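Local coordinates for protein SsfS6 (Streptomyces sp. SF2575, PDB 4FZR) that is of unestablished function but has the two-domain GT-B fold of the glycosyltransferase superfamily and is related to erythromycin biosynthesis protein CIII, at residues S257-V271 with P283-I297. Numbering follows the deposited sequence.
Sequences SQELPKLGFEVVVAV and PEGVLAAGQFPLSAI
Val268 meets residues 283-297 with both of its methyls. Its CB lies 4.1 Å from Ala288 CB; from there CG1, anti to the carbonyl carbon, runs alongside Leu287 and lies 4.0 Å from both Leu287 CB and Ala288 CB. CG2, between the backbone N and the carbonyl carbon, meets Ile297 CD1 tip to tip at 3.7 Å, and Trp220 of helix 219-222 touches Val268, Leu287, Ala288 and Ile297 alike. The backbones of strands 266-269 and 286-289 run nearly parallel, 11° apart: within this chain the latter is the outermost strand of the parallel sheet in the C-terminal GT-B domain, a Rossmann-like arrangement. Two bonds define the pairing, Val267 N to Gly285 O (2.9 Å, nearly straight at 172°) and Leu287 N to Val267 O (2.6 Å). Further along the strands it slackens, Val269 N to Ala288 O being weak at 3.5 Å. Glu266 extends across Leu287, CG anti to the backbone N (chi1 177°), bringing OE2 to 3.3 Å from Leu287 CB, while OE1 has a long, weak ion pair with Arg229. In the type I turn from Pro283 to Val286, Gly285 CA packs against Pro261 CB at 3.6 Å.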
ATOM      1  N   SER A 257     -32.716   2.074   4.097  1.00 40.38           N
ATOM      2  CA  SER A 257     -32.443   0.657   3.878  1.00 48.51           C
ATOM      3  C   SER A 257     -33.714  -0.161   3.645  1.00 55.95           C
ATOM      4  O   SER A 257     -33.681  -1.182   2.955  1.00 54.97           O
ATOM      5  CB  SER A 257     -31.666   0.079   5.062  1.00 51.13           C
ATOM      6  OG  SER A 257     -30.348   0.597   5.101  1.00 64.17           O
ATOM      7  N   GLN A 258     -34.828   0.284   4.218  1.00 58.76           N
ATOM      8  CA  GLN A 258     -36.092  -0.441   4.095  1.00 56.44           C
ATOM      9  C   GLN A 258     -36.925   0.060   2.918  1.00 48.98           C
ATOM     10  O   GLN A 258     -37.569  -0.728   2.227  1.00 54.63           O
ATOM     11  CB  GLN A 258     -36.909  -0.325   5.387  1.00 59.49           C
ATOM     12  CG  GLN A 258     -36.217  -0.905   6.615  1.00 71.73           C
ATOM     13  CD  GLN A 258     -37.164  -1.112   7.783  1.00 77.41           C
ATOM     14  OE1 GLN A 258     -38.382  -1.044   7.629  1.00 83.93           O
ATOM     15  NE2 GLN A 258     -36.605  -1.370   8.960  1.00 78.24           N
ATOM     16  N   GLU A 259     -36.899   1.369   2.687  1.00 44.73           N
ATOM     17  CA  GLU A 259     -37.748   1.986   1.670  1.00 50.89           C
ATOM     18  C   GLU A 259     -37.182   1.820   0.260  1.00 51.41           C
ATOM     19  O   GLU A 259     -37.934   1.670  -0.703  1.00 43.69           O
ATOM     20  CB  GLU A 259     -37.931   3.481   1.966  1.00 49.89           C
ATOM     21  CG  GLU A 259     -38.405   3.810   3.381  1.00 52.14           C
ATOM     22  CD  GLU A 259     -39.792   3.272   3.685  1.00 57.16           C
ATOM     23  OE1 GLU A 259     -40.677   4.077   4.047  1.00 62.45           O
ATOM     24  OE2 GLU A 259     -39.997   2.045   3.581  1.00 62.08           O
ATOM     25  N   LEU A 260     -35.859   1.842   0.141  1.00 45.23           N
ATOM     26  CA  LEU A 260     -35.216   1.893  -1.172  1.00 46.60           C
ATOM     27  C   LEU A 260     -35.426   0.651  -2.036  1.00 39.86           C
ATOM     28  O   LEU A 260     -35.549   0.764  -3.257  1.00 40.93           O
ATOM     29  CB  LEU A 260     -33.720   2.191  -1.031  1.00 40.27           C
ATOM     30  CG  LEU A 260     -33.400   3.688  -0.979  1.00 39.18           C
ATOM     31  CD1 LEU A 260     -32.014   3.941  -0.416  1.00 36.65           C
ATOM     32  CD2 LEU A 260     -33.534   4.299  -2.371  1.00 41.13           C
ATOM     33  N   PRO A 261     -35.457  -0.540  -1.417  1.00 42.14           N
ATOM     34  CA  PRO A 261     -35.717  -1.735  -2.228  1.00 45.90           C
ATOM     35  C   PRO A 261     -37.081  -1.711  -2.914  1.00 47.29           C
ATOM     36  O   PRO A 261     -37.287  -2.432  -3.892  1.00 39.56           O
ATOM     37  CB  PRO A 261     -35.667  -2.871  -1.205  1.00 47.45           C
ATOM     38  CG  PRO A 261     -34.798  -2.358  -0.110  1.00 47.08           C
ATOM     39  CD  PRO A 261     -35.079  -0.881  -0.034  1.00 42.34           C
ATOM     40  N   LYS A 262     -37.993  -0.888  -2.412  1.00 43.71           N
ATOM     41  CA  LYS A 262     -39.346  -0.837  -2.952  1.00 41.05           C
ATOM     42  C   LYS A 262     -39.397  -0.117  -4.303  1.00 48.04           C
ATOM     43  O   LYS A 262     -40.399  -0.192  -5.015  1.00 46.94           O
ATOM     44  CB  LYS A 262     -40.285  -0.177  -1.944  1.00 39.48           C
ATOM     45  CG  LYS A 262     -40.294  -0.880  -0.595  1.00 45.50           C
ATOM     46  CD  LYS A 262     -41.008  -0.054   0.456  1.00 45.36           C
ATOM     47  CE  LYS A 262     -40.962  -0.723   1.822  1.00 42.74           C
ATOM     48  NZ  LYS A 262     -41.773   0.011   2.834  1.00 50.40           N
ATOM     49  N   LEU A 263     -38.311   0.566  -4.654  1.00 43.28           N
ATOM     50  CA  LEU A 263     -38.198   1.219  -5.956  1.00 41.40           C
ATOM     51  C   LEU A 263     -37.660   0.256  -7.013  1.00 48.95           C
ATOM     52  O   LEU A 263     -37.485   0.629  -8.174  1.00 48.33           O
ATOM     53  CB  LEU A 263     -37.289   2.447  -5.860  1.00 42.37           C
ATOM     54  CG  LEU A 263     -37.927   3.720  -5.300  1.00 42.85           C
ATOM     55  CD1 LEU A 263     -38.441   3.505  -3.889  1.00 48.69           C
ATOM     56  CD2 LEU A 263     -36.930   4.868  -5.338  1.00 42.91           C
ATOM     57  N   GLY A 264     -37.395  -0.982  -6.606  1.00 44.98           N
ATOM     58  CA  GLY A 264     -36.901  -1.997  -7.519  1.00 43.09           C
ATOM     59  C   GLY A 264     -35.405  -2.207  -7.405  1.00 54.77           C
ATOM     60  O   GLY A 264     -34.765  -2.682  -8.344  1.00 63.28           O
ATOM     61  N   PHE A 265     -34.845  -1.859  -6.251  1.00 54.63           N
ATOM     62  CA  PHE A 265     -33.413  -2.012  -6.023  1.00 52.65           C
ATOM     63  C   PHE A 265     -33.113  -3.189  -5.101  1.00 52.12           C
ATOM     64  O   PHE A 265     -33.913  -3.532  -4.231  1.00 52.06           O
ATOM     65  CB  PHE A 265     -32.825  -0.742  -5.400  1.00 39.16           C
ATOM     66  CG  PHE A 265     -32.740   0.427  -6.344  1.00 36.81           C
ATOM     67  CD1 PHE A 265     -31.954   0.365  -7.483  1.00 38.17           C
ATOM     68  CD2 PHE A 265     -33.427   1.598  -6.076  1.00 35.90           C
ATOM     69  CE1 PHE A 265     -31.872   1.445  -8.344  1.00 35.93           C
ATOM     70  CE2 PHE A 265     -33.344   2.679  -6.931  1.00 36.89           C
ATOM     71  CZ  PHE A 265     -32.566   2.602  -8.064  1.00 33.52           C
ATOM     72  N   GLU A 266     -31.963  -3.816  -5.317  1.00 47.48           N
ATOM     73  CA  GLU A 266     -31.359  -4.672  -4.307  1.00 52.00           C
ATOM     74  C   GLU A 266     -30.265  -3.855  -3.627  1.00 50.38           C
ATOM     75  O   GLU A 266     -29.345  -3.371  -4.286  1.00 47.24           O
ATOM     76  CB  GLU A 266     -30.774  -5.938  -4.929  1.00 51.14           C
ATOM     77  CG  GLU A 266     -30.063  -6.829  -3.920  1.00 70.34           C
ATOM     78  CD  GLU A 266     -29.206  -7.897  -4.572  1.00 74.21           C
ATOM     79  OE1 GLU A 266     -28.801  -7.714  -5.741  1.00 71.15           O
ATOM     80  OE2 GLU A 266     -28.936  -8.922  -3.911  1.00 63.78           O
ATOM     81  N   VAL A 267     -30.367  -3.697  -2.311  1.00 48.27           N
ATOM     82  CA  VAL A 267     -29.514  -2.757  -1.591  1.00 48.23           C
ATOM     83  C   VAL A 267     -28.385  -3.427  -0.816  1.00 49.70           C
ATOM     84  O   VAL A 267     -28.608  -4.380  -0.077  1.00 56.40           O
ATOM     85  CB  VAL A 267     -30.346  -1.910  -0.603  1.00 46.72           C
ATOM     86  CG1 VAL A 267     -29.439  -1.099   0.317  1.00 46.11           C
ATOM     87  CG2 VAL A 267     -31.295  -0.998  -1.364  1.00 47.75           C
ATOM     88  N   VAL A 268     -27.171  -2.918  -0.992  1.00 47.85           N
ATOM     89  CA  VAL A 268     -26.061  -3.287  -0.124  1.00 52.92           C
ATOM     90  C   VAL A 268     -25.647  -2.043   0.654  1.00 49.13           C
ATOM     91  O   VAL A 268     -25.635  -0.939   0.111  1.00 41.36           O
ATOM     92  CB  VAL A 268     -24.856  -3.856  -0.912  1.00 47.28           C
ATOM     93  CG1 VAL A 268     -25.277  -5.075  -1.724  1.00 47.11           C
ATOM     94  CG2 VAL A 268     -24.251  -2.797  -1.814  1.00 44.76           C
ATOM     95  N   VAL A 269     -25.329  -2.218   1.931  1.00 53.28           N
ATOM     96  CA  VAL A 269     -25.005  -1.084   2.785  1.00 58.12           C
ATOM     97  C   VAL A 269     -23.567  -1.185   3.286  1.00 54.03           C
ATOM     98  O   VAL A 269     -23.273  -1.934   4.219  1.00 59.27           O
ATOM     99  CB  VAL A 269     -25.973  -0.998   3.979  1.00 53.11           C
ATOM    100  CG1 VAL A 269     -25.730   0.279   4.763  1.00 55.63           C
ATOM    101  CG2 VAL A 269     -27.425  -1.074   3.496  1.00 44.58           C
ATOM    102  N   ALA A 270     -22.675  -0.426   2.657  1.00 47.12           N
ATOM    103  CA  ALA A 270     -21.260  -0.455   3.002  1.00 64.33           C
ATOM    104  C   ALA A 270     -20.948   0.532   4.121  1.00 71.19           C
ATOM    105  O   ALA A 270     -20.625   1.691   3.867  1.00 61.74           O
ATOM    106  CB  ALA A 270     -20.410  -0.151   1.777  1.00 59.57           C
ATOM    107  N   VAL A 271     -21.045   0.060   5.361  1.00 77.73           N
ATOM    108  CA  VAL A 271     -20.726   0.878   6.523  1.00 73.78           C
ATOM    109  C   VAL A 271     -20.019   0.038   7.580  1.00 83.13           C
ATOM    110  O   VAL A 271     -19.798  -1.158   7.390  1.00 81.79           O
ATOM    111  CB  VAL A 271     -21.992   1.499   7.141  1.00 72.20           C
ATOM    112  CG1 VAL A 271     -22.618   2.496   6.177  1.00 73.02           C
ATOM    113  CG2 VAL A 271     -22.991   0.417   7.528  1.00 57.55           C
ATOM    114  N   PRO A 283     -33.264  -5.940   6.634  1.00 71.79           N
ATOM    115  CA  PRO A 283     -34.527  -5.717   5.924  1.00 67.38           C
ATOM    116  C   PRO A 283     -34.495  -6.442   4.586  1.00 65.26           C
ATOM    117  O   PRO A 283     -33.413  -6.657   4.043  1.00 69.99           O
ATOM    118  CB  PRO A 283     -34.573  -4.197   5.738  1.00 60.76           C
ATOM    119  CG  PRO A 283     -33.545  -3.651   6.666  1.00 61.94           C
ATOM    120  CD  PRO A 283     -32.492  -4.698   6.779  1.00 71.73           C
ATOM    121  N   GLU A 284     -35.660  -6.809   4.065  1.00 68.52           N
ATOM    122  CA  GLU A 284     -35.739  -7.826   3.025  1.00 73.05           C
ATOM    123  C   GLU A 284     -34.877  -7.525   1.803  1.00 76.18           C
ATOM    124  O   GLU A 284     -34.128  -8.386   1.347  1.00 84.87           O
ATOM    125  CB  GLU A 284     -37.189  -8.027   2.589  1.00 73.81           C
ATOM    126  CG  GLU A 284     -37.421  -9.352   1.872  1.00 83.60           C
ATOM    127  CD  GLU A 284     -37.768 -10.485   2.822  1.00 86.46           C
ATOM    128  OE1 GLU A 284     -38.000 -11.614   2.343  1.00 93.70           O
ATOM    129  OE2 GLU A 284     -37.818 -10.247   4.046  1.00 79.97           O
ATOM    130  N   GLY A 285     -34.994  -6.315   1.268  1.00 65.10           N
ATOM    131  CA  GLY A 285     -34.375  -5.989  -0.005  1.00 66.53           C
ATOM    132  C   GLY A 285     -32.886  -5.712   0.042  1.00 66.06           C
ATOM    133  O   GLY A 285     -32.273  -5.444  -0.990  1.00 60.98           O
ATOM    134  N   VAL A 286     -32.294  -5.775   1.229  1.00 51.98           N
ATOM    135  CA  VAL A 286     -30.868  -5.501   1.362  1.00 62.14           C
ATOM    136  C   VAL A 286     -30.091  -6.819   1.380  1.00 61.37           C
ATOM    137  O   VAL A 286     -30.463  -7.761   2.078  1.00 59.10           O
ATOM    138  CB  VAL A 286     -30.544  -4.650   2.619  1.00 53.84           C
ATOM    139  CG1 VAL A 286     -31.775  -3.872   3.078  1.00 59.54           C
ATOM    140  CG2 VAL A 286     -30.005  -5.518   3.748  1.00 46.13           C
ATOM    141  N   LEU A 287     -29.023  -6.887   0.591  1.00 63.91           N
ATOM    142  CA  LEU A 287     -28.268  -8.125   0.429  1.00 61.98           C
ATOM    143  C   LEU A 287     -27.131  -8.272   1.437  1.00 60.07           C
ATOM    144  O   LEU A 287     -26.828  -9.382   1.872  1.00 57.59           O
ATOM    145  CB  LEU A 287     -27.697  -8.211  -0.989  1.00 65.39           C
ATOM    146  CG  LEU A 287     -26.894  -9.480  -1.280  1.00 71.02           C
ATOM    147  CD1 LEU A 287     -27.823 -10.687  -1.411  1.00 69.22           C
ATOM    148  CD2 LEU A 287     -26.020  -9.311  -2.518  1.00 59.51           C
ATOM    149  N   ALA A 288     -26.511  -7.158   1.816  1.00 58.13           N
ATOM    150  CA  ALA A 288     -25.257  -7.220   2.562  1.00 63.97           C
ATOM    151  C   ALA A 288     -25.182  -6.212   3.705  1.00 65.17           C
ATOM    152  O   ALA A 288     -25.826  -5.161   3.673  1.00 55.12           O
ATOM    153  CB  ALA A 288     -24.088  -7.028   1.616  1.00 66.60           C
ATOM    154  N   ALA A 289     -24.372  -6.540   4.709  1.00 80.21           N
ATOM    155  CA  ALA A 289     -24.263  -5.726   5.911  1.00 82.07           C
ATOM    156  C   ALA A 289     -22.836  -5.700   6.439  1.00 80.35           C
ATOM    157  O   ALA A 289     -22.358  -6.682   7.005  1.00 96.05           O
ATOM    158  CB  ALA A 289     -25.203  -6.257   6.981  1.00 89.93           C
ATOM    159  N   GLY A 290     -22.164  -4.568   6.260  1.00 76.24           N
ATOM    160  CA  GLY A 290     -20.825  -4.396   6.788  1.00 93.10           C
ATOM    161  C   GLY A 290     -19.927  -3.567   5.893  1.00 86.60           C
ATOM    162  O   GLY A 290     -20.296  -3.218   4.773  1.00 83.97           O
ATOM    163  N   GLN A 291     -18.738  -3.251   6.396  1.00 85.99           N
ATOM    164  CA  GLN A 291     -17.779  -2.457   5.640  1.00 89.54           C
ATOM    165  C   GLN A 291     -17.205  -3.273   4.488  1.00 87.80           C
ATOM    166  O   GLN A 291     -16.695  -4.376   4.687  1.00 87.14           O
ATOM    167  CB  GLN A 291     -16.651  -1.966   6.548  1.00 89.61           C
ATOM    168  CG  GLN A 291     -15.730  -0.945   5.893  1.00 97.59           C
ATOM    169  CD  GLN A 291     -16.456   0.320   5.469  1.00 99.41           C
ATOM    170  OE1 GLN A 291     -16.800   0.492   4.299  1.00 91.66           O
ATOM    171  NE2 GLN A 291     -16.688   1.218   6.422  1.00 93.35           N
ATOM    172  N   PHE A 292     -17.294  -2.723   3.281  1.00 83.02           N
ATOM    173  CA  PHE A 292     -16.778  -3.389   2.093  1.00 79.84           C
ATOM    174  C   PHE A 292     -15.724  -2.532   1.407  1.00 81.70           C
ATOM    175  O   PHE A 292     -15.728  -1.306   1.542  1.00 79.21           O
ATOM    176  CB  PHE A 292     -17.917  -3.683   1.116  1.00 71.95           C
ATOM    177  CG  PHE A 292     -18.953  -4.619   1.664  1.00 73.92           C
ATOM    178  CD1 PHE A 292     -18.665  -5.961   1.839  1.00 77.33           C
ATOM    179  CD2 PHE A 292     -20.214  -4.158   2.002  1.00 80.61           C
ATOM    180  CE1 PHE A 292     -19.613  -6.827   2.345  1.00 73.80           C
ATOM    181  CE2 PHE A 292     -21.167  -5.021   2.509  1.00 80.34           C
ATOM    182  CZ  PHE A 292     -20.864  -6.357   2.680  1.00 74.45           C
ATOM    183  N   PRO A 293     -14.807  -3.176   0.669  1.00 77.94           N
ATOM    184  CA  PRO A 293     -13.868  -2.399  -0.143  1.00 78.51           C
ATOM    185  C   PRO A 293     -14.647  -1.598  -1.176  1.00 61.51           C
ATOM    186  O   PRO A 293     -14.986  -2.123  -2.238  1.00 57.79           O
ATOM    187  CB  PRO A 293     -13.005  -3.472  -0.812  1.00 74.06           C
ATOM    188  CG  PRO A 293     -13.858  -4.700  -0.816  1.00 69.55           C
ATOM    189  CD  PRO A 293     -14.661  -4.626   0.448  1.00 71.57           C
ATOM    190  N   LEU A 294     -14.933  -0.339  -0.858  1.00 51.82           N
ATOM    191  CA  LEU A 294     -15.863   0.452  -1.653  1.00 61.31           C
ATOM    192  C   LEU A 294     -15.432   0.525  -3.116  1.00 56.28           C
ATOM    193  O   LEU A 294     -16.267   0.449  -4.018  1.00 51.36           O
ATOM    194  CB  LEU A 294     -16.014   1.858  -1.068  1.00 52.63           C
ATOM    195  CG  LEU A 294     -17.279   2.605  -1.497  1.00 62.95           C
ATOM    196  CD1 LEU A 294     -18.533   1.764  -1.258  1.00 62.59           C
ATOM    197  CD2 LEU A 294     -17.389   3.932  -0.764  1.00 54.49           C
ATOM    198  N   SER A 295     -14.129   0.672  -3.345  1.00 54.13           N
ATOM    199  CA  SER A 295     -13.581   0.721  -4.699  1.00 53.74           C
ATOM    200  C   SER A 295     -13.636  -0.616  -5.440  1.00 52.91           C
ATOM    201  O   SER A 295     -13.514  -0.650  -6.664  1.00 54.92           O
ATOM    202  CB  SER A 295     -12.137   1.242  -4.676  1.00 48.56           C
ATOM    203  OG  SER A 295     -11.355   0.628  -3.659  1.00 48.02           O
ATOM    204  N   ALA A 296     -13.818  -1.708  -4.706  1.00 57.63           N
ATOM    205  CA  ALA A 296     -13.870  -3.036  -5.316  1.00 60.86           C
ATOM    206  C   ALA A 296     -15.309  -3.516  -5.492  1.00 59.57           C
ATOM    207  O   ALA A 296     -15.592  -4.374  -6.329  1.00 54.91           O
ATOM    208  CB  ALA A 296     -13.086  -4.028  -4.479  1.00 62.64           C
ATOM    209  N   ILE A 297     -16.208  -2.957  -4.689  1.00 58.56           N
ATOM    210  CA  ILE A 297     -17.629  -3.290  -4.748  1.00 58.30           C
ATOM    211  C   ILE A 297     -18.329  -2.431  -5.798  1.00 63.45           C
ATOM    212  O   ILE A 297     -19.414  -2.766  -6.272  1.00 54.78           O
ATOM    213  CB  ILE A 297     -18.304  -3.048  -3.380  1.00 55.28           C
ATOM    214  CG1 ILE A 297     -19.781  -3.446  -3.419  1.00 64.93           C
ATOM    215  CG2 ILE A 297     -18.176  -1.591  -2.976  1.00 60.31           C
ATOM    216  CD1 ILE A 297     -20.549  -3.007  -2.197  1.00 59.37           C
TER